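Local coordinates for translation initiation factor eIF2b-like protein (Chaetomium thermophilum, PDB 4ZEM) that is the beta subunit of the eIF2B complex, which probably promotes guanine-nucleotide exchange on eIF2 during translation initiation, at residues L258-F270 against A287-P300. Sequence-based numbering, arbitrary orientation.
Sequences LMAYIPRVNKVIF and ACIAAQAAHEYLKP
I262 and F270 press into a row of alanines, A287, A290, A291, A293 and A294, along one side of helix 287-296. The methyl groups are short enough for larger side chains to come close to the helix backbone. I262 sends CD1 to 3.5 Å from A293 CB, and its CG2, anti to the backbone N, lies against the backbone of A294. The ring of F270 meets A290 CB at its edge, with CZ 3.8 Å from that methyl, while CE2 packs on A287 CB. V268, a beta-branched residue suited to a strand, brings CG2 to 3.6 Å from A294 CB.

Farther out, the flexible chain of M259, bent at both chi2 and chi3, curls over the helix; SD rests on A293 CB and CE touches I289 CG2. At the C-terminal end, P263 points CG at one face of the Y297 ring, 3.5 Å from its centroid and only 7° off the normal, a CH-pi contact.

A Schellman motif with L298 at C-prime, its phi positive, ends the helix and turns the chain toward K299. The long lysine chain, bent at chi2 (-54°), reaches the backbone carbonyls of P263 and V265: NZ donates to P263 O at 3.0 Å, tilted from the carbonyl plane, and weakly to V265 O. Beyond it, V268 N bonds almost straight to P300 O at 3.0 Å, beginning the pairing that I302 continues with V268 and F270.

The arrangement is a Rossmann-like beta-alpha-beta crossover: strand 267-271 runs parallel to its neighbours 194-198 and 301-304, and helix 287-296 runs back over the sheet at 156° to strand 267-270, roughly antiparallel, with helix 258-261 packed alongside.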
loop_
_atom_site.group_PDB
_atom_site.type_symbol
_atom_site.label_atom_id
_atom_site.label_comp_id
_atom_site.label_asym_id
_atom_site.label_seq_id
_atom_site.Cartn_x
_atom_site.Cartn_y
_atom_site.Cartn_z
ATOM N N LEU A 258 -27.995 -0.236 -9.985
ATOM C CA LEU A 258 -26.611 -0.238 -10.452
ATOM C C LEU A 258 -26.474 -0.939 -11.799
ATOM O O LEU A 258 -25.832 -0.427 -12.709
ATOM C CB LEU A 258 -25.685 -0.911 -9.444
ATOM C CG LEU A 258 -24.216 -0.883 -9.878
ATOM C CD1 LEU A 258 -23.814 0.531 -10.292
ATOM C CD2 LEU A 258 -23.288 -1.398 -8.785
ATOM N N MET A 259 -27.117 -2.092 -11.932
ATOM C CA MET A 259 -26.967 -2.906 -13.127
ATOM C C MET A 259 -27.629 -2.241 -14.324
ATOM O O MET A 259 -27.121 -2.296 -15.443
ATOM C CB MET A 259 -27.582 -4.285 -12.892
ATOM C CG MET A 259 -26.894 -5.416 -13.612
ATOM S SD MET A 259 -25.205 -5.602 -13.021
ATOM C CE MET A 259 -25.465 -5.640 -11.251
ATOM N N ALA A 260 -28.759 -1.595 -14.074
ATOM C CA ALA A 260 -29.480 -0.869 -15.110
ATOM C C ALA A 260 -28.720 0.369 -15.593
ATOM O O ALA A 260 -28.798 0.727 -16.765
ATOM C CB ALA A 260 -30.863 -0.477 -14.611
ATOM N N TYR A 261 -27.976 1.012 -14.696
ATOM C CA TYR A 261 -27.388 2.311 -15.007
ATOM C C TYR A 261 -25.961 2.277 -15.555
ATOM O O TYR A 261 -25.532 3.242 -16.187
ATOM C CB TYR A 261 -27.396 3.178 -13.734
ATOM C CG TYR A 261 -26.946 4.602 -13.946
ATOM C CD1 TYR A 261 -27.856 5.578 -14.332
ATOM C CD2 TYR A 261 -25.619 4.972 -13.776
ATOM C CE1 TYR A 261 -27.461 6.881 -14.537
ATOM C CE2 TYR A 261 -25.211 6.273 -13.990
ATOM C CZ TYR A 261 -26.143 7.225 -14.368
ATOM O OH TYR A 261 -25.762 8.526 -14.575
ATOM N N ILE A 262 -25.264 1.150 -15.411
ATOM C CA ILE A 262 -23.888 1.039 -15.915
ATOM C C ILE A 262 -23.696 1.348 -17.413
ATOM O O ILE A 262 -22.703 1.982 -17.775
ATOM C CB ILE A 262 -23.292 -0.353 -15.585
ATOM C CG1 ILE A 262 -23.127 -0.479 -14.069
ATOM C CG2 ILE A 262 -21.946 -0.547 -16.262
ATOM C CD1 ILE A 262 -21.865 -1.180 -13.603
ATOM N N PRO A 263 -24.636 0.940 -18.284
ATOM C CA PRO A 263 -24.462 1.298 -19.699
ATOM C C PRO A 263 -24.298 2.795 -19.968
ATOM O O PRO A 263 -23.603 3.169 -20.909
ATOM C CB PRO A 263 -25.741 0.784 -20.327
ATOM C CG PRO A 263 -26.040 -0.398 -19.489
ATOM C CD PRO A 263 -25.766 0.012 -18.111
ATOM N N ARG A 264 -24.953 3.633 -19.170
ATOM C CA ARG A 264 -24.766 5.080 -19.250
ATOM C C ARG A 264 -23.306 5.532 -19.033
ATOM O O ARG A 264 -22.822 6.404 -19.754
ATOM C CB ARG A 264 -25.700 5.793 -18.267
ATOM C CG ARG A 264 -25.539 7.312 -18.253
ATOM C CD ARG A 264 -25.780 7.898 -19.657
ATOM N NE ARG A 264 -25.820 9.361 -19.690
ATOM C CZ ARG A 264 -24.803 10.136 -20.065
ATOM N NH1 ARG A 264 -24.941 11.455 -20.068
ATOM N NH2 ARG A 264 -23.639 9.600 -20.407
ATOM N N VAL A 265 -22.642 4.999 -18.004
ATOM C CA VAL A 265 -21.341 5.525 -17.557
ATOM C C VAL A 265 -20.221 5.304 -18.578
ATOM O O VAL A 265 -20.309 4.428 -19.432
ATOM C CB VAL A 265 -20.901 4.916 -16.199
ATOM C CG1 VAL A 265 -22.091 4.798 -15.255
ATOM C CG2 VAL A 265 -20.225 3.568 -16.391
ATOM N N ASN A 266 -19.210 6.166 -18.542
ATOM C CA ASN A 266 -18.037 6.030 -19.409
ATOM C C ASN A 266 -16.980 5.069 -18.864
ATOM O O ASN A 266 -16.343 4.342 -19.621
ATOM C CB ASN A 266 -17.422 7.401 -19.650
ATOM C CG ASN A 266 -18.310 8.281 -20.495
ATOM O OD1 ASN A 266 -18.878 9.256 -20.005
ATOM N ND2 ASN A 266 -18.434 7.944 -21.774
ATOM N N LYS A 267 -16.768 5.103 -17.552
ATOM C CA LYS A 267 -15.758 4.268 -16.920
ATOM C C LYS A 267 -16.088 4.017 -15.457
ATOM O O LYS A 267 -16.829 4.778 -14.834
ATOM C CB LYS A 267 -14.370 4.903 -17.033
ATOM C CG LYS A 267 -14.288 6.325 -16.510
ATOM C CD LYS A 267 -13.149 7.076 -17.178
ATOM C CE LYS A 267 -13.304 7.077 -18.686
ATOM N NZ LYS A 267 -12.228 7.858 -19.347
ATOM N N VAL A 268 -15.529 2.934 -14.929
ATOM C CA VAL A 268 -15.699 2.541 -13.538
ATOM C C VAL A 268 -14.353 2.556 -12.834
ATOM O O VAL A 268 -13.374 2.007 -13.343
ATOM C CB VAL A 268 -16.317 1.134 -13.406
ATOM C CG1 VAL A 268 -16.461 0.767 -11.942
ATOM C CG2 VAL A 268 -17.672 1.064 -14.118
ATOM N N ILE A 269 -14.315 3.171 -11.658
ATOM C CA ILE A 269 -13.084 3.312 -10.889
ATOM C C ILE A 269 -13.224 2.668 -9.510
ATOM O O ILE A 269 -14.213 2.888 -8.818
ATOM C CB ILE A 269 -12.688 4.797 -10.752
ATOM C CG1 ILE A 269 -12.380 5.380 -12.132
ATOM C CG2 ILE A 269 -11.472 4.956 -9.859
ATOM C CD1 ILE A 269 -11.946 6.826 -12.107
ATOM N N PHE A 270 -12.220 1.880 -9.119
ATOM C CA PHE A 270 -12.186 1.254 -7.796
ATOM C C PHE A 270 -10.891 1.544 -7.064
ATOM O O PHE A 270 -9.827 1.680 -7.671
ATOM C CB PHE A 270 -12.266 -0.281 -7.880
ATOM C CG PHE A 270 -13.506 -0.823 -8.504
ATOM C CD1 PHE A 270 -13.486 -1.289 -9.807
ATOM C CD2 PHE A 270 -14.672 -0.941 -7.774
ATOM C CE1 PHE A 270 -14.618 -1.819 -10.384
ATOM C CE2 PHE A 270 -15.808 -1.477 -8.347
ATOM C CZ PHE A 270 -15.783 -1.913 -9.652
ATOM N N ALA A 287 -17.875 -5.058 -5.323
ATOM C CA ALA A 287 -17.132 -4.436 -6.414
ATOM C C ALA A 287 -17.010 -5.360 -7.623
ATOM O O ALA A 287 -17.055 -4.909 -8.765
ATOM C CB ALA A 287 -15.749 -4.010 -5.937
ATOM N N CYS A 288 -16.860 -6.655 -7.365
ATOM C CA CYS A 288 -16.725 -7.634 -8.436
ATOM C C CYS A 288 -17.957 -7.664 -9.343
ATOM O O CYS A 288 -17.843 -7.817 -10.559
ATOM C CB CYS A 288 -16.461 -9.022 -7.853
ATOM S SG CYS A 288 -16.082 -10.270 -9.096
ATOM N N ILE A 289 -19.131 -7.511 -8.744
ATOM C CA ILE A 289 -20.370 -7.459 -9.502
ATOM C C ILE A 289 -20.381 -6.234 -10.418
ATOM O O ILE A 289 -20.791 -6.313 -11.575
ATOM C CB ILE A 289 -21.599 -7.435 -8.569
ATOM C CG1 ILE A 289 -21.538 -8.612 -7.595
ATOM C CG2 ILE A 289 -22.889 -7.486 -9.374
ATOM C CD1 ILE A 289 -22.712 -8.693 -6.644
ATOM N N ALA A 290 -19.938 -5.101 -9.889
ATOM C CA ALA A 290 -19.866 -3.873 -10.671
ATOM C C ALA A 290 -18.837 -4.018 -11.786
ATOM O O ALA A 290 -19.030 -3.520 -12.902
ATOM C CB ALA A 290 -19.528 -2.691 -9.776
ATOM N N ALA A 291 -17.739 -4.694 -11.481
ATOM C CA ALA A 291 -16.687 -4.889 -12.460
ATOM C C ALA A 291 -17.189 -5.699 -13.638
ATOM O O ALA A 291 -16.876 -5.400 -14.782
ATOM C CB ALA A 291 -15.493 -5.574 -11.822
ATOM N N GLN A 292 -17.961 -6.736 -13.354
ATOM C CA GLN A 292 -18.494 -7.569 -14.415
ATOM C C GLN A 292 -19.471 -6.833 -15.311
ATOM O O GLN A 292 -19.439 -6.982 -16.528
ATOM C CB GLN A 292 -19.138 -8.829 -13.853
ATOM C CG GLN A 292 -19.450 -9.849 -14.927
ATOM C CD GLN A 292 -19.137 -11.255 -14.487
ATOM O OE1 GLN A 292 -18.371 -11.961 -15.138
ATOM N NE2 GLN A 292 -19.716 -11.668 -13.368
ATOM N N ALA A 293 -20.340 -6.034 -14.707
ATOM C CA ALA A 293 -21.321 -5.297 -15.479
ATOM C C ALA A 293 -20.603 -4.344 -16.406
ATOM O O ALA A 293 -20.946 -4.214 -17.572
ATOM C CB ALA A 293 -22.253 -4.539 -14.556
ATOM N N ALA A 294 -19.581 -3.691 -15.878
ATOM C CA ALA A 294 -18.793 -2.764 -16.661
ATOM C C ALA A 294 -18.164 -3.489 -17.840
ATOM O O ALA A 294 -18.178 -2.998 -18.970
ATOM C CB ALA A 294 -17.723 -2.125 -15.804
ATOM N N HIS A 295 -17.646 -4.680 -17.563
ATOM C CA HIS A 295 -16.986 -5.491 -18.571
ATOM C C HIS A 295 -17.973 -5.950 -19.637
ATOM O O HIS A 295 -17.650 -5.994 -20.822
ATOM C CB HIS A 295 -16.325 -6.701 -17.910
ATOM C CG HIS A 295 -15.521 -7.542 -18.851
ATOM N ND1 HIS A 295 -16.015 -8.688 -19.431
ATOM C CD2 HIS A 295 -14.251 -7.408 -19.302
ATOM C CE1 HIS A 295 -15.088 -9.223 -20.205
ATOM N NE2 HIS A 295 -14.008 -8.466 -20.144
ATOM N N GLU A 296 -19.181 -6.278 -19.198
ATOM C CA GLU A 296 -20.259 -6.691 -20.087
ATOM C C GLU A 296 -20.667 -5.593 -21.076
ATOM O O GLU A 296 -21.080 -5.877 -22.200
ATOM C CB GLU A 296 -21.461 -7.134 -19.257
ATOM C CG GLU A 296 -21.679 -8.635 -19.255
ATOM C CD GLU A 296 -22.473 -9.100 -18.052
ATOM O OE1 GLU A 296 -23.192 -8.270 -17.453
ATOM O OE2 GLU A 296 -22.375 -10.297 -17.707
ATOM N N TYR A 297 -20.582 -4.342 -20.645
ATOM C CA TYR A 297 -20.962 -3.226 -21.501
ATOM C C TYR A 297 -19.771 -2.432 -22.029
ATOM O O TYR A 297 -19.919 -1.264 -22.399
ATOM C CB TYR A 297 -21.935 -2.302 -20.766
ATOM C CG TYR A 297 -23.316 -2.903 -20.629
ATOM C CD1 TYR A 297 -23.690 -3.589 -19.480
ATOM C CD2 TYR A 297 -24.239 -2.810 -21.671
ATOM C CE1 TYR A 297 -24.951 -4.149 -19.362
ATOM C CE2 TYR A 297 -25.500 -3.366 -21.562
ATOM C CZ TYR A 297 -25.851 -4.035 -20.407
ATOM O OH TYR A 297 -27.106 -4.589 -20.295
ATOM N N LEU A 298 -18.596 -3.060 -22.030
ATOM C CA LEU A 298 -17.384 -2.479 -22.615
ATOM C C LEU A 298 -16.946 -1.219 -21.874
ATOM O O LEU A 298 -16.336 -0.325 -22.461
ATOM C CB LEU A 298 -17.577 -2.159 -24.103
ATOM C CG LEU A 298 -17.583 -3.297 -25.129
ATOM C CD1 LEU A 298 -17.644 -2.720 -26.544
ATOM C CD2 LEU A 298 -16.367 -4.196 -24.973
ATOM N N LYS A 299 -17.258 -1.144 -20.585
ATOM C CA LYS A 299 -16.836 -0.001 -19.789
ATOM C C LYS A 299 -15.494 -0.326 -19.149
ATOM O O LYS A 299 -15.370 -1.322 -18.432
ATOM C CB LYS A 299 -17.872 0.327 -18.709
ATOM C CG LYS A 299 -19.288 0.501 -19.231
ATOM C CD LYS A 299 -19.338 1.519 -20.350
ATOM C CE LYS A 299 -20.765 1.740 -20.828
ATOM N NZ LYS A 299 -20.809 2.721 -21.944
ATOM N N PRO A 300 -14.489 0.529 -19.387
ATOM C CA PRO A 300 -13.153 0.322 -18.818
ATOM C C PRO A 300 -13.174 0.305 -17.295
ATOM O O PRO A 300 -13.769 1.179 -16.657
ATOM C CB PRO A 300 -12.363 1.528 -19.337
ATOM C CG PRO A 300 -13.066 1.906 -20.594
ATOM C CD PRO A 300 -14.522 1.690 -20.291
#